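Local coordinates for ferrous iron transport protein B (Escherichia coli, PDB 3I8S) that takes up ferrous iron across the inner membrane in a GTP-driven system, its cytosolic G-protein domain probably coupling nucleotide binding to channel opening, at residues Leu181-Met192 against Arg201-Leu209. Residues are numbered along the deposited sequence; the frame is centred on the assembly and turned at random. Where two conformers were deposited one is given.
Sequences LLNEADSLAKVM and RRWLGLQML
The guanidinium of Arg201 meets Ala189 O at its edge: NH1, with the oxygen in the guanidinium plane, donates a 3.0 Å bond at 161°, arriving above the carbonyl plane. Met192 N bonds the same oxygen from the opposite face, while Arg201 NE turns to Ile196 O. The Arg202 guanidinium also works by its edge, side-on, NE (3.0 Å) and NH2 (3.3 Å) both donating to Asp186 OD2; they come from one face of the carboxylate, whose plane stands 72° from theirs. The first torsion of Asp186 sets CG opposite the main-chain nitrogen, which runs the carboxylate side by side with the arginine chain in this salt bridge. A bend at chi3 brings NH1 of Arg201 up to Ala189 O, and Arg201 CD lies 3.7 Å from Met192 CB. A leucine in place of Arg201 would probably leave Ala189 O and Ile196 O without these donors and the end of helix 179-191 less firmly tied. The extended Met192 chain lays CE over the backbone, 3.5 Å from Gly205 N, and against Met208 SD. Gly205 permits the close approach, its CA 4.3 Å from that of Ala185; a CB there would clash with Ala185 O. Ala185 is a knob among Arg202, Gly205, Leu206 and Leu209; Leu209 in turn fits among Leu181, Glu184, Ala185 and Leu188, with helices 226-236 and 240-259 closing over it. With axes 7.7 Å apart at 118°, this is steeply crossed knobs-into-holes packing of two consecutive helices, part of the core of the FeoB cytosolic helical domain.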
loop_
_atom_site.group_PDB
_atom_site.type_symbol
_atom_site.label_atom_id
_atom_site.label_comp_id
_atom_site.label_asym_id
_atom_site.label_seq_id
_atom_site.Cartn_x
_atom_site.Cartn_y
_atom_site.Cartn_z
ATOM N N LEU A 181 -0.787 21.302 -6.450
ATOM C CA LEU A 181 -0.237 20.330 -5.515
ATOM C C LEU A 181 0.853 19.514 -6.201
ATOM O O LEU A 181 1.929 19.313 -5.632
ATOM C CB LEU A 181 -1.324 19.411 -4.944
ATOM C CG LEU A 181 -2.427 20.112 -4.114
ATOM C CD1 LEU A 181 -3.663 19.214 -3.839
ATOM C CD2 LEU A 181 -1.842 20.650 -2.802
ATOM N N LEU A 182 0.555 19.052 -7.419
ATOM C CA LEU A 182 1.505 18.252 -8.186
ATOM C C LEU A 182 2.753 19.065 -8.512
ATOM O O LEU A 182 3.860 18.534 -8.389
ATOM C CB LEU A 182 0.875 17.751 -9.465
ATOM C CG LEU A 182 -0.242 16.716 -9.304
ATOM C CD1 LEU A 182 -0.755 16.438 -10.704
ATOM C CD2 LEU A 182 0.229 15.429 -8.594
ATOM N N ASN A 183 2.559 20.318 -8.922
ATOM C CA ASN A 183 3.671 21.243 -9.248
ATOM C C ASN A 183 4.618 21.422 -8.073
ATOM O O ASN A 183 5.861 21.304 -8.222
ATOM C CB ASN A 183 3.162 22.614 -9.682
ATOM C CG ASN A 183 2.544 22.619 -11.078
ATOM O OD1 ASN A 183 2.646 21.654 -11.840
ATOM N ND2 ASN A 183 1.888 23.710 -11.407
ATOM N N GLU A 184 4.056 21.723 -6.909
ATOM C CA GLU A 184 4.887 21.903 -5.677
ATOM C C GLU A 184 5.560 20.620 -5.219
ATOM O O GLU A 184 6.737 20.643 -4.798
ATOM C CB GLU A 184 4.054 22.490 -4.534
ATOM C CG GLU A 184 3.476 23.889 -4.850
ATOM C CD GLU A 184 4.526 25.011 -4.912
ATOM O OE1 GLU A 184 5.718 24.806 -4.586
ATOM O OE2 GLU A 184 4.151 26.102 -5.301
ATOM N N ALA A 185 4.828 19.500 -5.279
ATOM C CA ALA A 185 5.382 18.203 -4.907
ATOM C C ALA A 185 6.562 17.882 -5.806
ATOM O O ALA A 185 7.593 17.444 -5.324
ATOM C CB ALA A 185 4.319 17.088 -4.980
ATOM N N ASP A 186 6.428 18.155 -7.097
ATOM C CA ASP A 186 7.495 17.895 -8.038
ATOM C C ASP A 186 8.700 18.812 -7.802
ATOM O O ASP A 186 9.848 18.369 -7.861
ATOM C CB ASP A 186 7.008 18.026 -9.476
ATOM C CG ASP A 186 8.068 17.604 -10.482
ATOM O OD1 ASP A 186 8.355 18.411 -11.401
ATOM O OD2 ASP A 186 8.630 16.475 -10.333
ATOM N N SER A 187 8.462 20.081 -7.513
ATOM C CA SER A 187 9.583 20.965 -7.143
ATOM C C SER A 187 10.318 20.492 -5.885
ATOM O O SER A 187 11.530 20.617 -5.804
ATOM C CB SER A 187 9.132 22.397 -6.972
ATOM O OG SER A 187 8.710 22.874 -8.224
ATOM N N LEU A 188 9.604 19.962 -4.896
ATOM C CA LEU A 188 10.286 19.391 -3.751
ATOM C C LEU A 188 11.056 18.164 -4.180
ATOM O O LEU A 188 12.232 18.040 -3.841
ATOM C CB LEU A 188 9.317 19.064 -2.613
ATOM C CG LEU A 188 8.586 20.258 -2.003
ATOM C CD1 LEU A 188 7.500 19.795 -0.990
ATOM C CD2 LEU A 188 9.541 21.289 -1.369
ATOM N N ALA A 189 10.407 17.292 -4.963
ATOM C CA ALA A 189 11.012 16.060 -5.449
ATOM C C ALA A 189 12.370 16.311 -6.120
ATOM O O ALA A 189 13.304 15.544 -5.938
ATOM C CB ALA A 189 10.088 15.366 -6.449
ATOM N N LYS A 190 12.445 17.380 -6.906
ATOM C CA LYS A 190 13.662 17.713 -7.669
ATOM C C LYS A 190 14.898 17.906 -6.794
ATOM O O LYS A 190 16.027 17.618 -7.231
ATOM C CB LYS A 190 13.455 18.990 -8.470
ATOM C CG LYS A 190 12.336 18.948 -9.491
ATOM C CD LYS A 190 12.256 20.275 -10.262
ATOM C CE LYS A 190 10.819 20.687 -10.645
ATOM N NZ LYS A 190 10.751 22.200 -10.882
ATOM N N VAL A 191 14.660 18.409 -5.584
ATOM C CA VAL A 191 15.697 18.728 -4.596
ATOM C C VAL A 191 16.150 17.543 -3.729
ATOM O O VAL A 191 17.221 17.581 -3.139
ATOM C CB VAL A 191 15.160 19.838 -3.654
ATOM C CG1 VAL A 191 15.995 19.957 -2.408
ATOM C CG2 VAL A 191 15.055 21.158 -4.416
ATOM N N MET A 192 15.326 16.502 -3.647
ATOM C CA MET A 192 15.553 15.368 -2.745
ATOM C C MET A 192 16.742 14.499 -3.230
ATOM O O MET A 192 17.205 14.679 -4.363
ATOM C CB MET A 192 14.307 14.511 -2.651
ATOM C CG MET A 192 13.090 15.253 -2.124
ATOM S SD MET A 192 11.688 14.127 -1.893
ATOM C CE MET A 192 10.354 15.290 -1.639
ATOM N N ARG A 201 10.001 10.048 -4.649
ATOM C CA ARG A 201 10.281 11.448 -4.358
ATOM C C ARG A 201 9.005 12.286 -4.492
ATOM O O ARG A 201 8.699 13.117 -3.651
ATOM C CB ARG A 201 11.404 11.956 -5.263
ATOM C CG ARG A 201 12.818 11.549 -4.717
ATOM C CD ARG A 201 13.954 12.175 -5.481
ATOM N NE ARG A 201 14.181 11.552 -6.772
ATOM C CZ ARG A 201 14.025 12.159 -7.951
ATOM N NH1 ARG A 201 13.678 13.424 -8.031
ATOM N NH2 ARG A 201 14.263 11.490 -9.068
ATOM N N ARG A 202 8.233 12.041 -5.523
ATOM C CA ARG A 202 6.998 12.768 -5.704
ATOM C C ARG A 202 5.947 12.473 -4.609
ATOM O O ARG A 202 5.226 13.356 -4.154
ATOM C CB ARG A 202 6.445 12.494 -7.089
ATOM C CG ARG A 202 7.325 13.126 -8.150
ATOM C CD ARG A 202 6.770 12.853 -9.538
ATOM N NE ARG A 202 7.438 13.683 -10.544
ATOM C CZ ARG A 202 7.291 13.520 -11.858
ATOM N NH1 ARG A 202 6.554 12.531 -12.335
ATOM N NH2 ARG A 202 7.901 14.334 -12.707
ATOM N N TRP A 203 5.869 11.220 -4.218
ATOM C CA TRP A 203 4.983 10.789 -3.124
ATOM C C TRP A 203 5.426 11.481 -1.833
ATOM O O TRP A 203 4.603 11.991 -1.094
ATOM C CB TRP A 203 5.078 9.290 -2.969
ATOM C CG TRP A 203 4.155 8.738 -1.947
ATOM C CD1 TRP A 203 2.824 8.425 -2.113
ATOM C CD2 TRP A 203 4.470 8.427 -0.582
ATOM N NE1 TRP A 203 2.300 7.937 -0.929
ATOM C CE2 TRP A 203 3.283 7.918 0.018
ATOM C CE3 TRP A 203 5.626 8.543 0.207
ATOM C CZ2 TRP A 203 3.242 7.514 1.361
ATOM C CZ3 TRP A 203 5.571 8.146 1.528
ATOM C CH2 TRP A 203 4.390 7.631 2.085
ATOM N N LEU A 204 6.714 11.445 -1.561
ATOM C CA LEU A 204 7.261 12.138 -0.397
ATOM C C LEU A 204 6.911 13.638 -0.402
ATOM O O LEU A 204 6.573 14.193 0.641
ATOM C CB LEU A 204 8.756 11.922 -0.290
ATOM C CG LEU A 204 9.237 10.551 0.162
ATOM C CD1 LEU A 204 10.750 10.460 -0.063
ATOM C CD2 LEU A 204 8.849 10.183 1.616
ATOM N N GLY A 205 7.042 14.283 -1.560
ATOM C CA GLY A 205 6.654 15.682 -1.705
ATOM C C GLY A 205 5.235 15.945 -1.252
ATOM O O GLY A 205 4.973 16.903 -0.490
ATOM N N LEU A 206 4.311 15.108 -1.731
ATOM C CA LEU A 206 2.884 15.250 -1.393
ATOM C C LEU A 206 2.647 14.962 0.094
ATOM O O LEU A 206 1.891 15.665 0.752
ATOM C CB LEU A 206 2.039 14.317 -2.258
ATOM C CG LEU A 206 1.486 14.833 -3.580
ATOM C CD1 LEU A 206 0.466 13.838 -4.119
ATOM C CD2 LEU A 206 0.853 16.236 -3.436
ATOM N N GLN A 207 3.348 13.958 0.650
ATOM C CA GLN A 207 3.224 13.671 2.067
ATOM C C GLN A 207 3.672 14.859 2.902
ATOM O O GLN A 207 3.044 15.183 3.922
ATOM C CB GLN A 207 4.012 12.415 2.446
ATOM C CG GLN A 207 3.454 11.181 1.801
ATOM C CD GLN A 207 2.114 10.849 2.373
ATOM O OE1 GLN A 207 1.120 10.822 1.676
ATOM N NE2 GLN A 207 2.086 10.595 3.693
ATOM N N MET A 208 4.741 15.528 2.477
ATOM C CA MET A 208 5.254 16.665 3.246
ATOM C C MET A 208 4.258 17.841 3.199
ATOM O O MET A 208 4.029 18.525 4.200
ATOM C CB MET A 208 6.606 17.124 2.692
ATOM C CG MET A 208 7.777 16.156 2.880
ATOM S SD MET A 208 9.220 16.758 1.961
ATOM C CE MET A 208 9.583 18.211 2.905
ATOM N N LEU A 209 3.692 18.074 2.037
ATOM C CA LEU A 209 2.658 19.113 1.882
ATOM C C LEU A 209 1.399 18.810 2.724
ATOM O O LEU A 209 0.747 19.725 3.212
ATOM C CB LEU A 209 2.263 19.252 0.413
ATOM C CG LEU A 209 3.379 19.716 -0.537
ATOM C CD1 LEU A 209 2.993 19.541 -2.020
ATOM C CD2 LEU A 209 3.754 21.157 -0.228
#